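Local atomic coordinates of amidase (Bacillus anthracis, PDB entry 5EWQ), a protein that probably hydrolyses carboxylic acid amides to the acid and ammonia as a member of the amidase signature family. Residues Gln24-Gln29 with Phe73-His78; Thr178-Tyr183 with Lys187-Asn192; Leu245-Arg250 with Glu297-Thr302; Lys329-Lys334 with Val469-Asp474; Gly356-Gln361 with Glu422-Thr427. One frame throughout, in Å; residues are numbered along the deposited sequence.

Contact 1 of 5, residues Gln24-Gln29 with Phe73-His78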
# COMPACT_ATOMS: atom_id res chain seq x y z
N GLN A 24 13.32 11.98 16.92
CA GLN A 24 13.08 12.19 18.35
C GLN A 24 12.22 11.10 19.01
O GLN A 24 12.54 10.67 20.12
CB GLN A 24 12.46 13.57 18.59
CG GLN A 24 13.46 14.71 18.55
CD GLN A 24 12.82 16.06 18.76
OE1 GLN A 24 11.60 16.18 18.82
NE2 GLN A 24 13.65 17.10 18.88
N PRO A 25 11.13 10.66 18.35
CA PRO A 25 10.43 9.52 18.95
C PRO A 25 11.32 8.27 19.00
O PRO A 25 11.21 7.48 19.94
CB PRO A 25 9.25 9.30 18.01
CG PRO A 25 9.00 10.63 17.40
CD PRO A 25 10.36 11.23 17.23
N ILE A 26 12.19 8.11 18.01
CA ILE A 26 13.13 7.00 17.98
C ILE A 26 14.20 7.16 19.05
O ILE A 26 14.51 6.23 19.79
CB ILE A 26 13.79 6.86 16.60
CG1 ILE A 26 12.76 6.44 15.55
CG2 ILE A 26 14.92 5.85 16.64
CD1 ILE A 26 13.33 6.32 14.15
N HIS A 27 14.76 8.37 19.14
CA HIS A 27 15.82 8.66 20.10
C HIS A 27 15.35 8.53 21.55
O HIS A 27 16.12 8.13 22.42
CB HIS A 27 16.37 10.07 19.86
CG HIS A 27 17.28 10.56 20.95
ND1 HIS A 27 16.91 11.55 21.84
CD2 HIS A 27 18.53 10.20 21.30
CE1 HIS A 27 17.90 11.77 22.68
NE2 HIS A 27 18.90 10.97 22.38
N ASN A 28 14.09 8.87 21.80
CA ASN A 28 13.55 8.83 23.15
C ASN A 28 13.43 7.41 23.70
O ASN A 28 13.76 7.16 24.86
CB ASN A 28 12.18 9.51 23.20
CG ASN A 28 12.27 11.02 23.11
OD1 ASN A 28 13.27 11.62 23.52
ND2 ASN A 28 11.23 11.65 22.57
N GLN A 29 12.96 6.48 22.87
CA GLN A 29 12.76 5.11 23.31
C GLN A 29 13.92 4.20 22.90
O GLN A 29 13.76 2.99 22.79
CB GLN A 29 11.44 4.56 22.77
CG GLN A 29 11.31 4.64 21.26
CD GLN A 29 9.87 4.46 20.80
OE1 GLN A 29 9.02 3.96 21.54
NE2 GLN A 29 9.59 4.88 19.57
N PHE A 73 15.76 1.45 14.82
CA PHE A 73 17.18 1.70 14.60
C PHE A 73 17.49 1.82 13.11
O PHE A 73 18.30 2.66 12.71
CB PHE A 73 18.02 0.59 15.24
CG PHE A 73 19.50 0.76 15.03
CD1 PHE A 73 20.19 1.78 15.67
CD2 PHE A 73 20.21 -0.11 14.21
CE1 PHE A 73 21.55 1.93 15.49
CE2 PHE A 73 21.57 0.04 14.02
CZ PHE A 73 22.24 1.06 14.66
N ARG A 74 16.84 0.99 12.31
CA ARG A 74 17.04 1.01 10.86
C ARG A 74 16.44 2.27 10.24
O ARG A 74 17.02 2.85 9.33
CB ARG A 74 16.44 -0.24 10.21
CG ARG A 74 17.18 -1.52 10.55
CD ARG A 74 16.60 -2.71 9.79
NE ARG A 74 16.68 -2.51 8.34
CZ ARG A 74 17.73 -2.84 7.60
NH1 ARG A 74 18.80 -3.38 8.16
NH2 ARG A 74 17.71 -2.63 6.29
N ILE A 75 15.28 2.68 10.74
CA ILE A 75 14.64 3.91 10.27
C ILE A 75 15.51 5.11 10.61
O ILE A 75 15.61 6.06 9.83
CB ILE A 75 13.23 4.08 10.89
CG1 ILE A 75 12.30 2.96 10.44
CG2 ILE A 75 12.63 5.43 10.51
CD1 ILE A 75 10.93 2.99 11.08
N GLN A 76 16.14 5.07 11.78
CA GLN A 76 17.01 6.15 12.22
C GLN A 76 18.29 6.24 11.39
O GLN A 76 18.79 7.33 11.12
CB GLN A 76 17.36 5.97 13.70
CG GLN A 76 18.25 7.06 14.27
CD GLN A 76 18.56 6.85 15.74
OE1 GLN A 76 17.95 7.48 16.61
NE2 GLN A 76 19.51 5.98 16.03
N GLU A 77 18.80 5.09 10.98
CA GLU A 77 20.09 5.03 10.29
C GLU A 77 19.98 5.00 8.77
O GLU A 77 20.93 5.33 8.07
CB GLU A 77 20.88 3.81 10.77
CG GLU A 77 21.29 3.85 12.23
CD GLU A 77 22.37 4.87 12.51
OE1 GLU A 77 23.36 4.91 11.75
OE2 GLU A 77 22.24 5.63 13.49
N HIS A 78 18.81 4.60 8.26
CA HIS A 78 18.66 4.43 6.81
C HIS A 78 17.57 5.31 6.20
O HIS A 78 17.70 5.74 5.05
CB HIS A 78 18.36 2.96 6.49
CG HIS A 78 19.50 2.04 6.79
ND1 HIS A 78 20.82 2.39 6.57
CD2 HIS A 78 19.53 0.77 7.28
CE1 HIS A 78 21.61 1.39 6.92
NE2 HIS A 78 20.85 0.39 7.35
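Ile26 and Gln76 are brought together by their first torsions: chi1 of Ile26 (-67°) sets CG1 beside the backbone N and CG2 anti to it, while Gln76 keeps CG trans to its N and extends straight on to the amide. This is helix-helix packing at the edge of the α/β/α sandwich of the amidase fold. The last turn of helix 20-28 lies across helix 64-79, the segment axes 9.9 Å apart and their N-to-C directions 130° from each other. Ile26 carries the contact with two branches. Its CD1 points at the other helix and touches Ile75 CG2 at 3.8 Å, the two isoleucines crossing at about a right angle; the same methyl lies 3.9 Å from Gln76 N. The glutamine stem passes obliquely across the isoleucine, its CB 3.8 Å from the shorter branch, Ile26 CG2, and its amide lies further out, toward His27, which is exposed. Ile75 continues the apolar layer inward, where it packs on Val88 and Ile91 of the edge strand 88-91, and Ile26 also touches Leu72, one turn earlier on its partner helix. Where the apolar layer gives way to polar groups, the carbonyl oxygen of the Gln76 amide rests beside a methyl, OE1 to Ile26 CG2 3.4 Å.

Contact 2 of 5, residues Thr178-Tyr183 with Lys187-Asn192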
# COMPACT_ATOMS: atom_id res chain seq x y z
N THR A 178 2.54 18.03 -12.09
CA THR A 178 4.00 18.14 -12.15
C THR A 178 4.68 17.57 -10.91
O THR A 178 5.91 17.46 -10.86
CB THR A 178 4.44 19.60 -12.31
OG1 THR A 178 4.00 20.37 -11.19
CG2 THR A 178 3.86 20.19 -13.59
N MSE A 179 3.89 17.22 -9.90
CA MSE A 179 4.43 16.70 -8.65
C MSE A 179 4.96 15.28 -8.82
O MSE A 179 4.24 14.40 -9.29
CB MSE A 179 3.37 16.73 -7.55
CG MSE A 179 3.90 16.38 -6.17
SE MSE A 179 2.49 16.17 -4.84
CE MSE A 179 1.70 14.53 -5.53
N PRO A 180 6.23 15.06 -8.45
CA PRO A 180 6.83 13.72 -8.52
C PRO A 180 6.20 12.76 -7.53
O PRO A 180 5.78 13.17 -6.44
CB PRO A 180 8.30 13.99 -8.16
CG PRO A 180 8.26 15.23 -7.33
CD PRO A 180 7.16 16.06 -7.92
N SER A 181 6.12 11.49 -7.90
CA SER A 181 5.54 10.47 -7.03
C SER A 181 6.42 10.27 -5.80
O SER A 181 7.65 10.31 -5.88
CB SER A 181 5.37 9.15 -7.78
OG SER A 181 6.61 8.69 -8.29
N GLY A 182 5.78 10.05 -4.65
CA GLY A 182 6.50 9.84 -3.41
C GLY A 182 6.79 11.13 -2.67
O GLY A 182 7.33 11.11 -1.57
N TYR A 183 6.42 12.26 -3.27
CA TYR A 183 6.63 13.55 -2.62
C TYR A 183 5.42 13.97 -1.79
O TYR A 183 4.27 13.78 -2.20
CB TYR A 183 6.94 14.63 -3.65
CG TYR A 183 7.08 16.01 -3.04
CD1 TYR A 183 8.27 16.41 -2.44
CD2 TYR A 183 6.02 16.90 -3.05
CE1 TYR A 183 8.40 17.66 -1.88
CE2 TYR A 183 6.14 18.16 -2.48
CZ TYR A 183 7.33 18.53 -1.90
OH TYR A 183 7.45 19.79 -1.34
N LYS A 187 6.50 15.58 4.79
CA LYS A 187 7.78 14.97 5.13
C LYS A 187 8.84 15.19 4.06
O LYS A 187 10.02 15.34 4.38
CB LYS A 187 7.60 13.47 5.38
CG LYS A 187 8.77 12.82 6.08
CD LYS A 187 9.01 13.46 7.44
CE LYS A 187 10.27 12.90 8.09
NZ LYS A 187 11.49 13.23 7.32
N GLY A 188 8.43 15.22 2.80
CA GLY A 188 9.36 15.43 1.71
C GLY A 188 9.30 14.33 0.66
O GLY A 188 8.27 13.67 0.49
N GLN A 189 10.41 14.13 -0.04
CA GLN A 189 10.46 13.18 -1.15
C GLN A 189 10.84 11.77 -0.71
O GLN A 189 11.82 11.57 0.01
CB GLN A 189 11.45 13.67 -2.21
CG GLN A 189 11.65 12.69 -3.36
CD GLN A 189 10.39 12.51 -4.19
OE1 GLN A 189 9.86 13.47 -4.74
NE2 GLN A 189 9.92 11.28 -4.29
N ASN A 190 10.06 10.79 -1.15
CA ASN A 190 10.36 9.39 -0.92
C ASN A 190 11.37 8.90 -1.95
O ASN A 190 11.27 9.22 -3.13
CB ASN A 190 9.08 8.55 -1.00
CG ASN A 190 9.16 7.27 -0.17
OD1 ASN A 190 8.27 6.99 0.63
ND2 ASN A 190 10.22 6.49 -0.37
N LEU A 191 12.36 8.13 -1.50
CA LEU A 191 13.37 7.59 -2.40
C LEU A 191 13.26 6.07 -2.53
O LEU A 191 12.94 5.37 -1.58
CB LEU A 191 14.77 7.97 -1.91
CG LEU A 191 15.06 9.47 -1.84
CD1 LEU A 191 16.51 9.72 -1.46
CD2 LEU A 191 14.72 10.16 -3.16
N ASN A 192 13.53 5.57 -3.74
CA ASN A 192 13.47 4.14 -4.01
C ASN A 192 14.74 3.46 -3.52
O ASN A 192 15.84 3.78 -3.98
CB ASN A 192 13.26 3.90 -5.51
CG ASN A 192 12.87 2.46 -5.82
OD1 ASN A 192 13.42 1.51 -5.26
ND2 ASN A 192 11.92 2.30 -6.73
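Gln189 grips the 178-183 segment with its side-chain amide. NE2 donates to Ser181 O at 2.9 Å in a nearly straight bond (166°), and also to its own neighbour, Asn190 O, at 2.7 Å. Both acceptors lie in the plane of the amide, so the two bonds together fix its rotation. That turns OE1 to the other side, against carbon: it lies 3.3 Å from Tyr183 CB and 3.5 Å from Pro180 CG. A bend at chi2 (66°) folds the glutamine back over the opposite backbone and makes this reach possible. Alongside, Asn190 N donates to Gly182 O (2.8 Å). Together these bonds tie a type II β turn, Pro180 to Tyr183 with Gly182 at its third position, to a short β hairpin in which Tyr183 and Gln189 form an antiparallel non-hydrogen-bonded pair. Tyr183 CA also directs its C-H at Gly188 O, 3.5 Å away. Further out, Ser169 OG accepts from Gly182 N, and Asn167 ND2 donates to Gly188 O. The tyrosine hydroxyl pairs with that of Tyr17, and Asn190 OD1 bonds Ser206 OG in the Gly/Ser-rich segment that marks the amidase signature family.

Contact 3 of 5, residues Leu245-Arg250 with Glu297-Thr302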
# COMPACT_ATOMS: atom_id res chain seq x y z
N LEU A 245 -13.79 -4.02 -3.83
CA LEU A 245 -14.51 -2.87 -3.30
C LEU A 245 -15.67 -3.32 -2.42
O LEU A 245 -16.76 -3.61 -2.91
CB LEU A 245 -15.01 -1.97 -4.43
CG LEU A 245 -13.94 -1.17 -5.16
CD1 LEU A 245 -14.55 -0.30 -6.25
CD2 LEU A 245 -13.13 -0.32 -4.19
N GLY A 246 -15.42 -3.37 -1.11
CA GLY A 246 -16.41 -3.82 -0.16
C GLY A 246 -15.81 -4.79 0.84
O GLY A 246 -16.39 -5.07 1.88
N ARG A 247 -14.62 -5.29 0.51
CA ARG A 247 -13.93 -6.26 1.36
C ARG A 247 -13.34 -5.58 2.60
O ARG A 247 -13.42 -6.11 3.71
CB ARG A 247 -12.82 -6.96 0.58
CG ARG A 247 -12.50 -8.36 1.06
CD ARG A 247 -13.55 -9.36 0.61
NE ARG A 247 -13.12 -10.74 0.79
CZ ARG A 247 -13.80 -11.80 0.35
NH1 ARG A 247 -14.94 -11.63 -0.30
NH2 ARG A 247 -13.33 -13.02 0.56
N VAL A 248 -12.76 -4.40 2.40
CA VAL A 248 -12.09 -3.67 3.47
C VAL A 248 -12.74 -2.31 3.70
O VAL A 248 -12.99 -1.56 2.75
CB VAL A 248 -10.59 -3.48 3.17
CG1 VAL A 248 -9.92 -2.67 4.26
CG2 VAL A 248 -9.91 -4.83 3.01
N SER A 249 -13.01 -1.99 4.96
CA SER A 249 -13.63 -0.71 5.32
C SER A 249 -12.67 0.46 5.10
O SER A 249 -11.47 0.35 5.33
CB SER A 249 -14.09 -0.74 6.78
OG SER A 249 -14.62 0.52 7.16
N ARG A 250 -13.23 1.59 4.67
CA ARG A 250 -12.43 2.79 4.42
C ARG A 250 -12.60 3.81 5.55
O ARG A 250 -12.04 4.90 5.50
CB ARG A 250 -12.82 3.44 3.09
CG ARG A 250 -12.38 2.67 1.85
CD ARG A 250 -13.38 1.59 1.46
NE ARG A 250 -14.74 2.11 1.38
CZ ARG A 250 -15.24 2.77 0.34
NH1 ARG A 250 -14.49 3.00 -0.73
NH2 ARG A 250 -16.49 3.20 0.37
N GLU A 297 -18.25 -15.24 5.08
CA GLU A 297 -17.56 -15.56 6.32
C GLU A 297 -16.08 -15.21 6.25
O GLU A 297 -15.47 -15.25 5.18
CB GLU A 297 -17.73 -17.05 6.65
N ARG A 298 -15.51 -14.85 7.39
CA ARG A 298 -14.09 -14.52 7.47
C ARG A 298 -13.23 -15.76 7.30
O ARG A 298 -13.49 -16.80 7.90
CB ARG A 298 -13.77 -13.83 8.81
N ILE A 299 -12.19 -15.65 6.47
CA ILE A 299 -11.34 -16.79 6.15
C ILE A 299 -9.88 -16.54 6.51
O ILE A 299 -9.46 -15.39 6.64
CB ILE A 299 -11.42 -17.15 4.65
CG1 ILE A 299 -12.75 -16.67 4.05
CG2 ILE A 299 -11.23 -18.64 4.43
CD1 ILE A 299 -12.86 -16.90 2.56
N ASP A 300 -9.12 -17.62 6.67
CA ASP A 300 -7.68 -17.52 6.87
C ASP A 300 -6.99 -17.69 5.52
O ASP A 300 -6.92 -18.79 4.98
CB ASP A 300 -7.20 -18.58 7.87
CG ASP A 300 -5.82 -18.29 8.42
OD1 ASP A 300 -5.04 -17.57 7.76
OD2 ASP A 300 -5.51 -18.78 9.53
N TYR A 301 -6.47 -16.58 4.99
CA TYR A 301 -5.88 -16.58 3.65
C TYR A 301 -4.45 -17.11 3.62
O TYR A 301 -3.71 -16.84 2.68
CB TYR A 301 -5.91 -15.16 3.07
CG TYR A 301 -7.30 -14.66 2.74
CD1 TYR A 301 -7.89 -14.92 1.51
CD2 TYR A 301 -8.02 -13.91 3.67
CE1 TYR A 301 -9.15 -14.46 1.21
CE2 TYR A 301 -9.29 -13.45 3.37
CZ TYR A 301 -9.85 -13.73 2.14
OH TYR A 301 -11.11 -13.27 1.84
N THR A 302 -4.06 -17.86 4.65
CA THR A 302 -2.70 -18.39 4.73
C THR A 302 -2.67 -19.91 4.75
O THR A 302 -1.60 -20.52 4.71
CB THR A 302 -1.97 -17.86 5.98
OG1 THR A 302 -2.69 -18.24 7.16
CG2 THR A 302 -1.85 -16.34 5.93
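Arg247 and Tyr301 belong to two irregular loops whose backbones stay well apart, the nearest CA atoms, those of Arg247 and Arg298, being 10.3 Å from each other. The contact is therefore a bridge of side chains between loops of the amidase fold, one following strand 239-242 and the other leading toward strand 314-317, with an Asx turn at Asp300 inside the second. Arg247 and Tyr301 approach from opposite directions. The arginine bends once, at chi2 (76°), and then runs out nearly straight, which delivers its guanidinium edge to the phenol oxygen. NH2 donates to Tyr301 OH at 2.6 Å, and the hydrogen bond is essentially straight, at 177°. The oxygen lies in the guanidinium plane and NH2 lies in the plane of the ring, so the groups meet edge to edge, although their planes are turned 57° apart. NE adds a long, weak bond to the same oxygen, making the grip lopsided in favour of NH2. Beside it, Ile299 CD1 comes within 4.4 Å of NH2, a loose, solvent-exposed neighbour. NE also makes a long, weak ion pair with Glu491 OE1 of helix 491-503. Helix 270-280 backs the pair: Phe277 touches the arginine and meets the tyrosine ring obliquely, while Asn278 OD1 accepts from Tyr301 N. At the backbone end of the tyrosine, Asp300 OD1 takes two donors on one face of its carboxylate, Thr302 OG1 and, closing the Asx turn, Thr302 N at 3.3 Å.

Contact 4 of 5, residues Lys329-Lys334 with Val469-Asp474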
# COMPACT_ATOMS: atom_id res chain seq x y z
N LYS A 329 12.52 -7.00 -21.92
CA LYS A 329 12.31 -8.21 -22.72
C LYS A 329 12.69 -9.47 -21.96
O LYS A 329 12.01 -10.50 -22.06
CB LYS A 329 13.09 -8.13 -24.03
N ALA A 330 13.78 -9.40 -21.21
CA ALA A 330 14.27 -10.55 -20.46
C ALA A 330 13.38 -10.86 -19.26
O ALA A 330 13.16 -12.02 -18.92
CB ALA A 330 15.71 -10.31 -20.00
N VAL A 331 12.87 -9.81 -18.62
CA VAL A 331 12.01 -9.97 -17.45
C VAL A 331 10.65 -10.52 -17.84
O VAL A 331 10.13 -11.43 -17.20
CB VAL A 331 11.82 -8.63 -16.71
CG1 VAL A 331 10.96 -8.82 -15.47
CG2 VAL A 331 13.17 -8.04 -16.33
N ALA A 332 10.07 -9.96 -18.91
CA ALA A 332 8.76 -10.39 -19.39
C ALA A 332 8.79 -11.84 -19.86
O ALA A 332 7.82 -12.58 -19.67
CB ALA A 332 8.29 -9.48 -20.51
N GLU A 333 9.90 -12.25 -20.46
CA GLU A 333 10.06 -13.61 -20.95
C GLU A 333 10.13 -14.60 -19.79
O GLU A 333 9.62 -15.72 -19.89
CB GLU A 333 11.31 -13.73 -21.82
N LYS A 334 10.76 -14.19 -18.70
CA LYS A 334 10.89 -15.05 -17.53
C LYS A 334 9.55 -15.22 -16.82
O LYS A 334 9.31 -16.24 -16.17
CB LYS A 334 11.94 -14.49 -16.56
CG LYS A 334 12.30 -15.43 -15.43
CD LYS A 334 13.34 -14.82 -14.50
CE LYS A 334 13.72 -15.79 -13.39
NZ LYS A 334 12.54 -16.20 -12.58
N VAL A 469 3.18 -8.95 -7.55
CA VAL A 469 4.25 -9.87 -7.14
C VAL A 469 5.53 -9.54 -7.90
O VAL A 469 5.51 -9.40 -9.12
CB VAL A 469 3.86 -11.34 -7.39
CG1 VAL A 469 4.99 -12.28 -7.00
CG2 VAL A 469 2.59 -11.70 -6.62
N PRO A 470 6.66 -9.41 -7.17
CA PRO A 470 7.97 -9.11 -7.76
C PRO A 470 8.32 -10.03 -8.93
O PRO A 470 8.45 -11.24 -8.75
CB PRO A 470 8.93 -9.33 -6.60
CG PRO A 470 8.12 -9.02 -5.39
CD PRO A 470 6.73 -9.49 -5.70
N ALA A 471 8.47 -9.45 -10.12
CA ALA A 471 8.72 -10.22 -11.33
C ALA A 471 10.19 -10.18 -11.74
O ALA A 471 10.59 -10.87 -12.68
CB ALA A 471 7.84 -9.73 -12.46
N GLY A 472 10.98 -9.38 -11.05
CA GLY A 472 12.41 -9.30 -11.33
C GLY A 472 12.92 -7.89 -11.53
O GLY A 472 12.34 -6.92 -11.03
N TYR A 473 14.02 -7.77 -12.26
CA TYR A 473 14.67 -6.48 -12.49
C TYR A 473 15.18 -6.39 -13.93
O TYR A 473 15.75 -7.35 -14.45
CB TYR A 473 15.82 -6.28 -11.50
CG TYR A 473 15.46 -6.59 -10.07
CD1 TYR A 473 14.91 -5.62 -9.24
CD2 TYR A 473 15.67 -7.86 -9.54
CE1 TYR A 473 14.57 -5.91 -7.93
CE2 TYR A 473 15.34 -8.16 -8.23
CZ TYR A 473 14.79 -7.18 -7.43
OH TYR A 473 14.46 -7.47 -6.13
N ASP A 474 14.99 -5.24 -14.56
CA ASP A 474 15.40 -5.05 -15.94
C ASP A 474 16.92 -4.94 -16.06
O ASP A 474 17.64 -5.17 -15.09
CB ASP A 474 14.73 -3.81 -16.54
CG ASP A 474 15.14 -2.53 -15.85
OD1 ASP A 474 15.69 -2.60 -14.73
OD2 ASP A 474 14.90 -1.44 -16.42
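This is a buried helix-on-strand contact: Val331, in the first turn of helix 329-341, packs on the final residues of strand 466-473, near the middle of the large mixed β-sheet in the α/β/α amidase fold. The helix lies over the strand with segment axes 8.1 Å apart and N-to-C directions 137° from each other. Its nearest CA approach is at the strand's exit, Val331 to Asp474 at 6.2 Å. Practically everything rests on one side chain. With chi1 at -178°, Val331 places CG1 opposite its N and splays its two methyls along the strand. CG1 settles over the carbonyl of Ala471, 3.5 Å from its O, and reaches the methyl of the same residue more loosely, at 4.4 Å from CB. CG2 leans the other way, 3.3 Å from Tyr473 O and 3.8 Å from Asp474 CA. Between these two footholds lies Gly472, whose CA is 4.4 Å from CG1. Here the strand is irregular: Ala471 and Gly472 both face Val480 of the neighbouring strand 479-485, a classic β bulge. Val480 touches Val331 as well, so helix and both strands meet at this point. Tyr473 starts out away from the helix; its hydroxyl accepts from Lys509 N and pairs with Ser237 OG. Lys334 sends its amine to Asp338 and Asn507. Because the valine meets mainly backbone rather than other side chains, the attachment rests on van der Waals contact of methyls with peptide groups, with no polar bond between the two segments to set its direction.

Contact 5 of 5, residues Gly356-Gln361 with Glu422-Thr427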
# COMPACT_ATOMS: atom_id res chain seq x y z
N GLY A 356 -15.00 4.14 -22.55
CA GLY A 356 -16.13 4.55 -21.74
C GLY A 356 -15.87 4.44 -20.25
O GLY A 356 -16.77 4.71 -19.44
N VAL A 357 -14.66 4.06 -19.88
CA VAL A 357 -14.28 3.93 -18.48
C VAL A 357 -13.53 5.18 -18.01
O VAL A 357 -12.33 5.31 -18.23
CB VAL A 357 -13.42 2.68 -18.24
CG1 VAL A 357 -13.12 2.52 -16.75
CG2 VAL A 357 -14.11 1.45 -18.78
N ASP A 358 -14.26 6.09 -17.38
CA ASP A 358 -13.68 7.36 -16.94
C ASP A 358 -13.02 7.22 -15.57
O ASP A 358 -13.41 6.39 -14.75
CB ASP A 358 -14.76 8.44 -16.90
CG ASP A 358 -14.24 9.78 -16.42
OD1 ASP A 358 -13.80 10.58 -17.26
OD2 ASP A 358 -14.26 10.02 -15.19
N ASN A 359 -12.01 8.05 -15.33
CA ASN A 359 -11.29 8.05 -14.06
C ASN A 359 -11.12 9.46 -13.50
O ASN A 359 -11.33 9.69 -12.31
CB ASN A 359 -9.92 7.39 -14.23
CG ASN A 359 -9.22 7.15 -12.91
OD1 ASN A 359 -9.87 6.94 -11.88
ND2 ASN A 359 -7.90 7.17 -12.92
N LEU A 360 -10.76 10.40 -14.37
CA LEU A 360 -10.45 11.76 -13.96
C LEU A 360 -11.68 12.54 -13.48
O LEU A 360 -11.65 13.15 -12.41
CB LEU A 360 -9.78 12.52 -15.11
CG LEU A 360 -8.47 11.92 -15.63
CD1 LEU A 360 -7.84 12.83 -16.67
CD2 LEU A 360 -7.50 11.66 -14.48
N GLN A 361 -12.75 12.51 -14.27
CA GLN A 361 -13.97 13.23 -13.93
C GLN A 361 -14.60 12.67 -12.65
O GLN A 361 -15.22 13.41 -11.89
CB GLN A 361 -14.98 13.16 -15.08
CG GLN A 361 -14.56 13.92 -16.32
CD GLN A 361 -15.61 13.89 -17.41
OE1 GLN A 361 -16.62 13.19 -17.30
NE2 GLN A 361 -15.39 14.65 -18.48
N GLU A 422 -22.86 10.58 -11.20
CA GLU A 422 -23.42 9.25 -10.94
C GLU A 422 -23.72 8.49 -12.23
O GLU A 422 -23.80 7.26 -12.23
CB GLU A 422 -24.68 9.36 -10.09
CG GLU A 422 -24.43 9.85 -8.67
CD GLU A 422 -25.69 9.85 -7.82
OE1 GLU A 422 -26.79 9.68 -8.39
OE2 GLU A 422 -25.57 10.01 -6.59
N LYS A 423 -23.89 9.22 -13.33
CA LYS A 423 -24.14 8.61 -14.62
C LYS A 423 -22.85 8.06 -15.22
O LYS A 423 -22.83 6.99 -15.82
CB LYS A 423 -24.78 9.61 -15.58
N VAL A 424 -21.76 8.81 -15.05
CA VAL A 424 -20.45 8.40 -15.54
C VAL A 424 -19.94 7.18 -14.78
O VAL A 424 -19.43 6.23 -15.37
CB VAL A 424 -19.43 9.55 -15.43
CG1 VAL A 424 -18.01 9.02 -15.49
CG2 VAL A 424 -19.66 10.57 -16.53
N VAL A 425 -20.11 7.20 -13.46
CA VAL A 425 -19.72 6.08 -12.61
C VAL A 425 -20.48 4.81 -12.99
O VAL A 425 -19.91 3.72 -13.03
CB VAL A 425 -19.96 6.39 -11.12
CG1 VAL A 425 -19.64 5.18 -10.26
CG2 VAL A 425 -19.13 7.59 -10.69
N GLN A 426 -21.77 4.97 -13.29
CA GLN A 426 -22.62 3.85 -13.69
C GLN A 426 -22.12 3.19 -14.97
O GLN A 426 -21.94 1.97 -15.02
CB GLN A 426 -24.06 4.32 -13.87
CG GLN A 426 -24.99 3.29 -14.49
CD GLN A 426 -25.32 2.15 -13.54
OE1 GLN A 426 -25.01 2.20 -12.35
NE2 GLN A 426 -25.94 1.10 -14.07
N THR A 427 -21.90 4.00 -16.01
CA THR A 427 -21.46 3.49 -17.30
C THR A 427 -20.05 2.91 -17.23
O THR A 427 -19.73 1.96 -17.94
CB THR A 427 -21.49 4.59 -18.38
OG1 THR A 427 -20.64 5.68 -17.99
CG2 THR A 427 -22.91 5.11 -18.56
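Val424 and Asp358 form the close part of this contact, CB of the aspartate lying 3.6 Å from CG1 of the valine. In Asp358 a chi1 of 179° carries the carboxylate obliquely past the valine, OD2 3.9 Å from CG1. The other methyl, CG2, looks toward Gln361, whose extended chain crosses the valine at about a right angle and brings OE1 within 4.1 Å. Gln361 is exposed, and here the packing already thins out. The end at Gly356 is loose too, its carbonyl O 4.2 Å from Thr427 OG1. The threonine hydroxyl instead turns back on its own helix and donates to Val424 O at 2.9 Å. Ser428, next along that helix, ties the two sides together better, since its OG accepts from Asp358 N and bonds Val424 O. On the inner side of the loop, Val357 packs on Leu457, Leu458 and Val461 of helix 457-462. Asp358 OD2 also accepts from Thr362 N in the first turn of helix 360-377. Here the loop leading into helix 360-377, with Asn359 at its N-cap position, packs on helix 418-437 at the surface of the amidase fold.

How the contacts relate
None of the five contacts touches another. Contacts 3 and 5 come within about 8 Å at their nearest atoms, as do contact 2 and each of contacts 1 and 4. Contacts 1 and 5 are the farthest apart, centres about 45 Å from each other on opposite sides of the chain's centre. Contacts 1 and 4 place helices against the edge and the middle of the same large sheet; contact 5 is nested in the chain between the two halves of contact 4. Contact 2, centred about 15 Å from the chain's centre, bonds the Gly/Ser-rich signature segment, which in this family contributes to the active site; contact 3 lies beyond that centre, about 31 Å from contact 2 between centres.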